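Local coordinates for L-fuculose phosphate aldolase (Streptococcus pneumoniae, PDB 4C24), which belongs to the class II aldolase and adducin family, binds zinc through histidines, and forms a four-chain assembly whose subunits each carry a mixed beta-sheet, at residues A[45-50]-A[58-63]; A[101-106]-A[182-187]; A[105-110]-A[154-159]. All blocks are in the same frame, centred on the assembly; numbering follows the deposited sequence. Where two conformers were deposited one is given.

Contact 1: residues A[45-50]-A[58-63]. With SO4 (sulfate ion), chain E.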
loop_
_atom_site.group_PDB
_atom_site.type_symbol
_atom_site.label_atom_id
_atom_site.label_comp_id
_atom_site.label_asym_id
_atom_site.label_seq_id
_atom_site.Cartn_x
_atom_site.Cartn_y
_atom_site.Cartn_z
ATOM N N ILE A 45 -19.516 -18.574 15.445
ATOM C CA ILE A 45 -18.261 -17.824 15.483
ATOM C C ILE A 45 -17.141 -18.594 14.793
ATOM O O ILE A 45 -17.156 -19.819 14.739
ATOM C CB ILE A 45 -17.922 -17.454 16.949
ATOM C CG1 ILE A 45 -16.767 -16.455 16.967
ATOM C CG2 ILE A 45 -17.622 -18.692 17.785
ATOM C CD1 ILE A 45 -16.619 -15.698 18.281
ATOM N N THR A 46 -16.178 -17.883 14.237
ATOM C CA THR A 46 -14.997 -18.526 13.657
ATOM C C THR A 46 -14.156 -19.246 14.695
ATOM O O THR A 46 -14.200 -18.897 15.879
ATOM C CB THR A 46 -14.175 -17.501 12.861
ATOM O OG1 THR A 46 -13.905 -16.364 13.715
ATOM C CG2 THR A 46 -14.975 -17.032 11.659
ATOM N N PRO A 47 -13.388 -20.267 14.283
ATOM C CA PRO A 47 -12.602 -21.056 15.221
ATOM C C PRO A 47 -11.270 -20.390 15.532
ATOM O O PRO A 47 -10.833 -19.516 14.769
ATOM C CB PRO A 47 -12.354 -22.345 14.431
ATOM C CG PRO A 47 -12.213 -21.831 13.037
ATOM C CD PRO A 47 -13.311 -20.824 12.913
ATOM N N SER A 48 -10.613 -20.839 16.597
ATOM C CA SER A 48 -9.316 -20.266 16.990
ATOM C C SER A 48 -8.199 -20.785 16.102
ATOM O O SER A 48 -8.182 -21.969 15.757
ATOM C CB SER A 48 -8.984 -20.609 18.439
ATOM O OG SER A 48 -7.731 -20.049 18.794
ATOM N N GLY A 49 -7.279 -19.897 15.733
ATOM C CA GLY A 49 -6.006 -20.288 15.133
ATOM C C GLY A 49 -6.098 -21.105 13.863
ATOM O O GLY A 49 -5.269 -21.999 13.642
ATOM N N ILE A 50 -7.114 -20.826 13.049
ATOM C CA ILE A 50 -7.171 -21.386 11.702
ATOM C C ILE A 50 -7.167 -20.225 10.711
ATOM O O ILE A 50 -8.002 -19.322 10.804
ATOM C CB ILE A 50 -8.394 -22.327 11.497
ATOM C CG1 ILE A 50 -8.336 -23.493 12.492
ATOM C CG2 ILE A 50 -8.446 -22.860 10.063
ATOM C CD1 ILE A 50 -9.470 -24.490 12.353
ATOM N N SER A 58 -17.520 -26.881 8.918
ATOM C CA SER A 58 -17.421 -27.716 10.103
ATOM C C SER A 58 -16.503 -27.153 11.180
ATOM O O SER A 58 -16.526 -27.637 12.297
ATOM C CB SER A 58 -17.025 -29.155 9.739
ATOM O OG SER A 58 -15.736 -29.217 9.159
ATOM N N ASP A 59 -15.688 -26.155 10.838
ATOM C CA ASP A 59 -14.806 -25.498 11.823
ATOM C C ASP A 59 -15.521 -24.380 12.575
ATOM O O ASP A 59 -15.022 -23.915 13.624
ATOM C CB ASP A 59 -13.588 -24.860 11.149
ATOM C CG ASP A 59 -12.612 -25.880 10.572
ATOM O OD1 ASP A 59 -12.331 -26.915 11.226
ATOM O OD2 ASP A 59 -12.103 -25.610 9.459
ATOM N N ILE A 60 -16.636 -23.907 12.025
ATOM C CA ILE A 60 -17.457 -22.862 12.702
ATOM C C ILE A 60 -18.018 -23.450 13.980
ATOM O O ILE A 60 -18.457 -24.600 14.037
ATOM C CB ILE A 60 -18.585 -22.255 11.812
ATOM C CG1 ILE A 60 -17.991 -21.638 10.537
ATOM C CG2 ILE A 60 -19.471 -21.248 12.587
ATOM C CD1 ILE A 60 -17.057 -20.465 10.784
ATOM N N VAL A 61 -17.950 -22.657 15.041
ATOM C CA VAL A 61 -18.409 -23.091 16.335
ATOM C C VAL A 61 -19.702 -22.375 16.656
ATOM O O VAL A 61 -19.837 -21.164 16.416
ATOM C CB VAL A 61 -17.365 -22.821 17.451
ATOM C CG1 VAL A 61 -17.921 -23.241 18.795
ATOM C CG2 VAL A 61 -16.052 -23.552 17.184
ATOM N N VAL A 62 -20.668 -23.126 17.179
ATOM C CA VAL A 62 -21.964 -22.541 17.504
ATOM C C VAL A 62 -22.142 -22.672 19.003
ATOM O O VAL A 62 -21.888 -23.719 19.590
ATOM C CB VAL A 62 -23.122 -23.246 16.757
ATOM C CG1 VAL A 62 -24.457 -22.586 17.081
ATOM C CG2 VAL A 62 -22.842 -23.174 15.266
ATOM N N MET A 63 -22.543 -21.573 19.633
ATOM C CA MET A 63 -22.646 -21.484 21.063
ATOM C C MET A 63 -23.996 -20.948 21.476
ATOM O O MET A 63 -24.566 -20.141 20.768
ATOM C CB MET A 63 -21.651 -20.423 21.486
ATOM C CG MET A 63 -20.738 -20.802 22.601
ATOM S SD MET A 63 -19.669 -19.357 22.649
ATOM C CE MET A 63 -18.316 -19.961 21.648
HETATM S S SO4 E . -8.537 -16.298 17.272
HETATM O O1 SO4 E . -8.572 -17.216 18.430
HETATM O O2 SO4 E . -7.932 -15.048 17.745
HETATM O O3 SO4 E . -7.707 -16.996 16.271
HETATM O O4 SO4 E . -9.898 -16.006 16.771
#
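Ile45 N donates to Val61 O at 2.8 Å, and Val61 N returns a nearly straight bond to Ile45 O (3.0 Å, 170° at the hydrogen). The two residues thus form an antiparallel hydrogen-bonded pair, beyond which the contact continues through side chains. Beta-branched residues suit the extended strand backbone; both side chains lie on one face of the sheet and meet there, CG2 of Ile45 4.2 Å from Val61 CB. Next to the pair, Ile60 packs against the Ile45-Thr46 backbone. Its CG1 stands beside the backbone N (chi1 -58°), and a second bend at chi2 swings CD1 back to within 4.1 Å of Thr46 CG2, while its other branch, CG2, lies 3.5 Å from Ile45 O. The methyl of Thr46 serves this apolar patch and its hydroxyl OG1 is hydrogen-bonded to the backbone N of Leu33. Farther along, the rigid ring of Pro47 is laid against the Asp59 peptide, CB 3.2 Å from Asp59 O. Ile50 meets the Asp59 side chain at about a right angle, its CD1 3.9 Å from Asp59 CG. That buried carboxylate is paired with Arg74 and also accepts the Lys56 amide, so its charge is probably well compensated. On the loop, Ser48 OG and Gly49 N each bond an oxygen of a sulfate, probably from the crystallisation liquor; Ser77, Ser78 and Asn32 complete the ring of donors round this ion. Strand 61-64 runs between strands 42-45 and 69-71, with Ile60 packed on Leu13 and Ile14 of helix 7-22 and Ile45 on Trp80 and His83 of helix 80-89.

Contact 2: residues A[101-106]-A[182-187]; sequences TTYATV and CAKIYC. With SO4 (sulfate ion), chain D; SO4 (sulfate ion), chain B.
Tyr103 receives the aliphatic chain of Lys184 over one face of its ring, a CH-pi contact in which Lys184 CG lies 3.8 Å from the ring centroid and 25° off the normal, displaced toward the rim. Lys184 leaves its helix with CG anti to the backbone N (chi1 -177°) and stays extended, so its methylenes pass across the aromatic surface before the ammonium group emerges beyond it. Sulfur forms a second kind of aromatic contact: Cys187 SG sits at the ring edge, 5.3 Å from the Tyr103 centroid, and Cys187 CB reaches Tyr103 CD2 at 3.6 Å. Among the apolar contacts, Ala104 CB meets Ala183 CB at 4.1 Å, and these small residues let the backbones draw together, their CA atoms 5.2 Å apart; Ala183 CB packs closely on the backbone at Ala104 N. Val106 CG1 adds a touch on Cys187 SG at 4.0 Å. In the fold, this is the first turn of helix 103-110 resting on the C-terminal half of the long helix 169-192, whose Glu180 carboxylate accepts Tyr103 N through OE2 and Ala104 N through OE1, first-turn amides with no preceding helical turn to bond to; OE1 is also hydrogen-bonded to Thr101 OG1. No hydrogen bond joins the two segments directly; sulfate ions, likewise probably from the crystallisation liquor, bridge their polar side chains. Lys184 NZ bonds O4 of one ion at 2.8 Å and O3 of another at 3.0 Å, and the second ion also accepts Thr102 OG1 while its O3 lies at the edge of the Tyr103 ring.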
loop_
_atom_site.group_PDB
_atom_site.type_symbol
_atom_site.label_atom_id
_atom_site.label_comp_id
_atom_site.label_asym_id
_atom_site.label_seq_id
_atom_site.Cartn_x
_atom_site.Cartn_y
_atom_site.Cartn_z
ATOM N N THR A 101 -6.466 -4.220 12.239
ATOM C CA THR A 101 -6.236 -3.441 11.037
ATOM C C THR A 101 -4.988 -2.554 11.193
ATOM O O THR A 101 -4.158 -2.777 12.101
ATOM C CB THR A 101 -7.492 -2.656 10.643
ATOM O OG1 THR A 101 -7.741 -1.662 11.647
ATOM C CG2 THR A 101 -8.710 -3.591 10.468
ATOM N N THR A 102 -4.801 -1.608 10.290
ATOM C CA THR A 102 -3.596 -0.779 10.414
ATOM C C THR A 102 -3.788 0.480 11.263
ATOM O O THR A 102 -3.361 0.495 12.436
ATOM C CB THR A 102 -3.003 -0.438 9.052
ATOM O OG1 THR A 102 -2.802 -1.665 8.349
ATOM C CG2 THR A 102 -1.665 0.301 9.210
ATOM N N TYR A 103 -4.408 1.509 10.697
ATOM C CA TYR A 103 -4.450 2.803 11.413
ATOM C C TYR A 103 -5.370 2.804 12.602
ATOM O O TYR A 103 -5.125 3.557 13.574
ATOM C CB TYR A 103 -4.711 3.956 10.451
ATOM C CG TYR A 103 -3.534 4.216 9.562
ATOM C CD1 TYR A 103 -3.358 3.513 8.369
ATOM C CD2 TYR A 103 -2.549 5.140 9.919
ATOM C CE1 TYR A 103 -2.268 3.744 7.552
ATOM C CE2 TYR A 103 -1.460 5.389 9.109
ATOM C CZ TYR A 103 -1.303 4.672 7.922
ATOM O OH TYR A 103 -0.223 4.916 7.104
ATOM N N ALA A 104 -6.442 2.033 12.572
ATOM C CA ALA A 104 -7.284 1.870 13.740
ATOM C C ALA A 104 -6.460 1.289 14.886
ATOM O O ALA A 104 -6.614 1.707 16.027
ATOM C CB ALA A 104 -8.515 1.042 13.409
ATOM N N THR A 105 -5.556 0.370 14.586
ATOM C CA THR A 105 -4.724 -0.241 15.609
ATOM C C THR A 105 -3.646 0.734 16.058
ATOM O O THR A 105 -3.316 0.737 17.236
ATOM C CB THR A 105 -4.129 -1.548 15.102
ATOM O OG1 THR A 105 -5.219 -2.413 14.796
ATOM C CG2 THR A 105 -3.248 -2.209 16.154
ATOM N N VAL A 106 -3.127 1.551 15.136
ATOM C CA VAL A 106 -2.231 2.680 15.539
ATOM C C VAL A 106 -2.884 3.513 16.632
ATOM O O VAL A 106 -2.276 3.769 17.711
ATOM C CB VAL A 106 -1.868 3.552 14.335
ATOM C CG1 VAL A 106 -1.193 4.863 14.788
ATOM C CG2 VAL A 106 -0.972 2.743 13.430
ATOM N N CYS A 182 -11.255 6.031 8.085
ATOM C CA CYS A 182 -11.312 7.265 8.884
ATOM C C CYS A 182 -10.097 7.333 9.783
ATOM O O CYS A 182 -9.529 8.439 9.962
ATOM C CB CYS A 182 -12.592 7.345 9.705
ATOM S SG CYS A 182 -14.032 7.710 8.693
ATOM N N ALA A 183 -9.703 6.209 10.376
ATOM C CA ALA A 183 -8.515 6.211 11.251
ATOM C C ALA A 183 -7.296 6.631 10.471
ATOM O O ALA A 183 -6.440 7.391 10.939
ATOM C CB ALA A 183 -8.301 4.852 11.902
ATOM N N LYS A 184 -7.161 6.085 9.275
ATOM C CA LYS A 184 -6.055 6.411 8.397
ATOM C C LYS A 184 -6.044 7.900 8.038
ATOM O O LYS A 184 -5.002 8.541 8.143
ATOM C CB LYS A 184 -6.082 5.511 7.139
ATOM C CG LYS A 184 -4.884 5.787 6.233
ATOM C CD LYS A 184 -4.854 4.790 5.096
ATOM C CE LYS A 184 -3.666 5.032 4.194
ATOM N NZ LYS A 184 -3.606 3.927 3.177
ATOM N N ILE A 185 -7.185 8.440 7.614
ATOM C CA ILE A 185 -7.272 9.853 7.263
ATOM C C ILE A 185 -6.850 10.683 8.478
ATOM O O ILE A 185 -6.073 11.633 8.331
ATOM C CB ILE A 185 -8.687 10.252 6.802
ATOM C CG1 ILE A 185 -9.066 9.530 5.487
ATOM C CG2 ILE A 185 -8.847 11.769 6.677
ATOM C CD1 ILE A 185 -8.134 9.820 4.343
ATOM N N TYR A 186 -7.364 10.315 9.641
ATOM C CA TYR A 186 -7.091 11.116 10.862
ATOM C C TYR A 186 -5.608 11.082 11.177
ATOM O O TYR A 186 -4.992 12.135 11.488
ATOM C CB TYR A 186 -7.886 10.567 12.017
ATOM C CG TYR A 186 -7.687 11.284 13.332
ATOM C CD1 TYR A 186 -7.960 12.622 13.444
ATOM C CD2 TYR A 186 -7.256 10.597 14.445
ATOM C CE1 TYR A 186 -7.807 13.250 14.661
ATOM C CE2 TYR A 186 -7.091 11.212 15.671
ATOM C CZ TYR A 186 -7.380 12.539 15.762
ATOM O OH TYR A 186 -7.207 13.162 16.985
ATOM N N CYS A 187 -5.007 9.911 11.147
ATOM C CA CYS A 187 -3.587 9.792 11.468
ATOM C C CYS A 187 -2.716 10.554 10.480
ATOM O O CYS A 187 -1.779 11.264 10.842
ATOM C CB CYS A 187 -3.183 8.315 11.459
ATOM S SG CYS A 187 -3.714 7.422 12.919
HETATM S S SO4 D . -2.254 0.556 4.760
HETATM O O1 SO4 D . -2.548 -0.542 5.700
HETATM O O2 SO4 D . -2.248 -0.037 3.401
HETATM O O3 SO4 D . -3.348 1.531 4.889
HETATM O O4 SO4 D . -0.947 1.163 5.092
HETATM S S SO4 B . -2.288 4.771 -0.219
HETATM O O1 SO4 B . -3.741 5.020 -0.277
HETATM O O2 SO4 B . -2.064 3.424 -0.797
HETATM O O3 SO4 B . -1.646 5.800 -1.052
HETATM O O4 SO4 B . -1.823 4.843 1.183
#

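Contact 3: residues A[105-110]-A[154-159]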
loop_
_atom_site.group_PDB
_atom_site.type_symbol
_atom_site.label_atom_id
_atom_site.label_comp_id
_atom_site.label_asym_id
_atom_site.label_seq_id
_atom_site.Cartn_x
_atom_site.Cartn_y
_atom_site.Cartn_z
ATOM N N THR A 105 -5.556 0.370 14.586
ATOM C CA THR A 105 -4.724 -0.241 15.609
ATOM C C THR A 105 -3.646 0.734 16.058
ATOM O O THR A 105 -3.316 0.737 17.236
ATOM C CB THR A 105 -4.129 -1.548 15.102
ATOM O OG1 THR A 105 -5.219 -2.413 14.796
ATOM C CG2 THR A 105 -3.248 -2.209 16.154
ATOM N N VAL A 106 -3.127 1.551 15.136
ATOM C CA VAL A 106 -2.231 2.680 15.539
ATOM C C VAL A 106 -2.884 3.513 16.632
ATOM O O VAL A 106 -2.276 3.769 17.711
ATOM C CB VAL A 106 -1.868 3.552 14.335
ATOM C CG1 VAL A 106 -1.193 4.863 14.788
ATOM C CG2 VAL A 106 -0.972 2.743 13.430
ATOM N N LEU A 107 -4.102 3.958 16.369
ATOM C CA LEU A 107 -4.822 4.738 17.383
ATOM C C LEU A 107 -4.980 3.937 18.672
ATOM O O LEU A 107 -4.797 4.445 19.759
ATOM C CB LEU A 107 -6.154 5.216 16.850
ATOM C CG LEU A 107 -6.008 6.290 15.776
ATOM C CD1 LEU A 107 -7.390 6.648 15.247
ATOM C CD2 LEU A 107 -5.357 7.581 16.366
ATOM N N ALA A 108 -5.302 2.649 18.568
ATOM C CA ALA A 108 -5.452 1.802 19.731
ATOM C C ALA A 108 -4.161 1.697 20.540
ATOM O O ALA A 108 -4.210 1.564 21.759
ATOM C CB ALA A 108 -5.870 0.404 19.250
ATOM N N CYS A 109 -3.016 1.683 19.862
ATOM C CA CYS A 109 -1.739 1.558 20.561
ATOM C C CYS A 109 -1.295 2.851 21.211
ATOM O O CYS A 109 -0.489 2.812 22.137
ATOM C CB CYS A 109 -0.654 0.967 19.666
ATOM S SG CYS A 109 -1.028 -0.730 19.153
ATOM N N LEU A 110 -1.805 3.961 20.693
ATOM C CA LEU A 110 -1.639 5.279 21.330
ATOM C C LEU A 110 -2.674 5.452 22.418
ATOM O O LEU A 110 -2.598 6.406 23.211
ATOM C CB LEU A 110 -1.833 6.378 20.298
ATOM C CG LEU A 110 -0.782 6.471 19.216
ATOM C CD1 LEU A 110 -1.360 7.140 17.976
ATOM C CD2 LEU A 110 0.466 7.186 19.727
ATOM N N ALA A 154 -18.610 0.684 16.790
ATOM C CA ALA A 154 -17.238 0.224 16.744
ATOM C C ALA A 154 -16.523 0.715 17.974
ATOM O O ALA A 154 -16.968 1.685 18.586
ATOM C CB ALA A 154 -16.534 0.713 15.491
ATOM N N VAL A 155 -15.433 0.041 18.300
ATOM C CA VAL A 155 -14.592 0.411 19.442
ATOM C C VAL A 155 -13.166 -0.018 19.163
ATOM O O VAL A 155 -12.932 -1.055 18.538
ATOM C CB VAL A 155 -15.115 -0.189 20.770
ATOM C CG1 VAL A 155 -15.020 -1.698 20.800
ATOM C CG2 VAL A 155 -14.372 0.362 21.971
ATOM N N LEU A 156 -12.186 0.797 19.550
ATOM C CA LEU A 156 -10.799 0.394 19.499
ATOM C C LEU A 156 -10.393 -0.369 20.776
ATOM O O LEU A 156 -10.794 -0.021 21.895
ATOM C CB LEU A 156 -9.893 1.618 19.276
ATOM C CG LEU A 156 -10.239 2.563 18.126
ATOM C CD1 LEU A 156 -9.278 3.736 18.059
ATOM C CD2 LEU A 156 -10.293 1.770 16.821
ATOM N N LEU A 157 -9.603 -1.413 20.604
ATOM C CA LEU A 157 -9.140 -2.231 21.707
ATOM C C LEU A 157 -7.675 -1.886 21.913
ATOM O O LEU A 157 -6.834 -2.072 21.032
ATOM C CB LEU A 157 -9.263 -3.712 21.348
ATOM C CG LEU A 157 -10.673 -4.116 20.927
ATOM C CD1 LEU A 157 -10.644 -5.583 20.484
ATOM C CD2 LEU A 157 -11.730 -3.851 22.000
ATOM N N ALA A 158 -7.385 -1.336 23.099
ATOM C CA ALA A 158 -6.068 -0.810 23.370
ATOM C C ALA A 158 -4.931 -1.790 23.041
ATOM O O ALA A 158 -4.937 -2.933 23.488
ATOM C CB ALA A 158 -6.000 -0.400 24.832
ATOM N N ASN A 159 -3.959 -1.346 22.248
ATOM C CA ASN A 159 -2.772 -2.146 21.947
ATOM C C ASN A 159 -3.132 -3.440 21.237
ATOM O O ASN A 159 -2.418 -4.426 21.352
ATOM C CB ASN A 159 -1.930 -2.428 23.201
ATOM C CG ASN A 159 -1.433 -1.162 23.841
ATOM O OD1 ASN A 159 -0.422 -0.591 23.439
ATOM N ND2 ASN A 159 -2.151 -0.721 24.809
#
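Helix 105-110 passes strand 154-157 at a crossing angle of -57°, with 7.5 Å between their axes, and the backbones come closest just beyond the strand, where Cys109 CA lies 4.1 Å from Asn159 CA. There Asn159 N donates to Ala108 O at 3.0 Å, approaching from above the carbonyl plane, and the same oxygen takes a CA-H...O contact from Ala158 CA at 3.4 Å. Alanine suits position 108: its single methyl, CB, lies 3.2 Å from Leu157 O, so the small residue matches the close approach of helix and strand. Leu156 points toward the helix, and its branch CD1 reaches Leu107 CB at 3.7 Å, so leucine's branched end packs on the helix. Cys109 SG, slim enough to lie alongside the turn, packs 3.6 Å from Asn159 CA. Asn159 adopts a left-handed backbone conformation (phi 61°), which asparagine tolerates better than most residues and which turns the chain toward strand 161-166. The arrangement is helix-on-sheet packing of an alpha/beta fold, beside the zinc site in which His160, next in sequence, takes part with His98, His100 and Gly30.

Overall arrangement
The chain meets the three contacts in order: contact 1 is closed before contacts 2 and 3 open, and these two start together on helix 103-110. Contact 1 lies on the opposite side of the chain's centre from contact 2; their centres are 28 Å apart and their nearest atoms about 14 Å. Contacts 1 and 3 belong to distant strands of the same sheet, with centres 25 Å apart. Contacts 2 and 3 are neighbours, 9 Å between centres, and Leu107 touches Ala183, Tyr186 and Cys187. Helix 103-110 therefore joins the sheet to the long helix 169-192, and because both contacts also touch the second subunit, this part of the fold reaches the subunit interface.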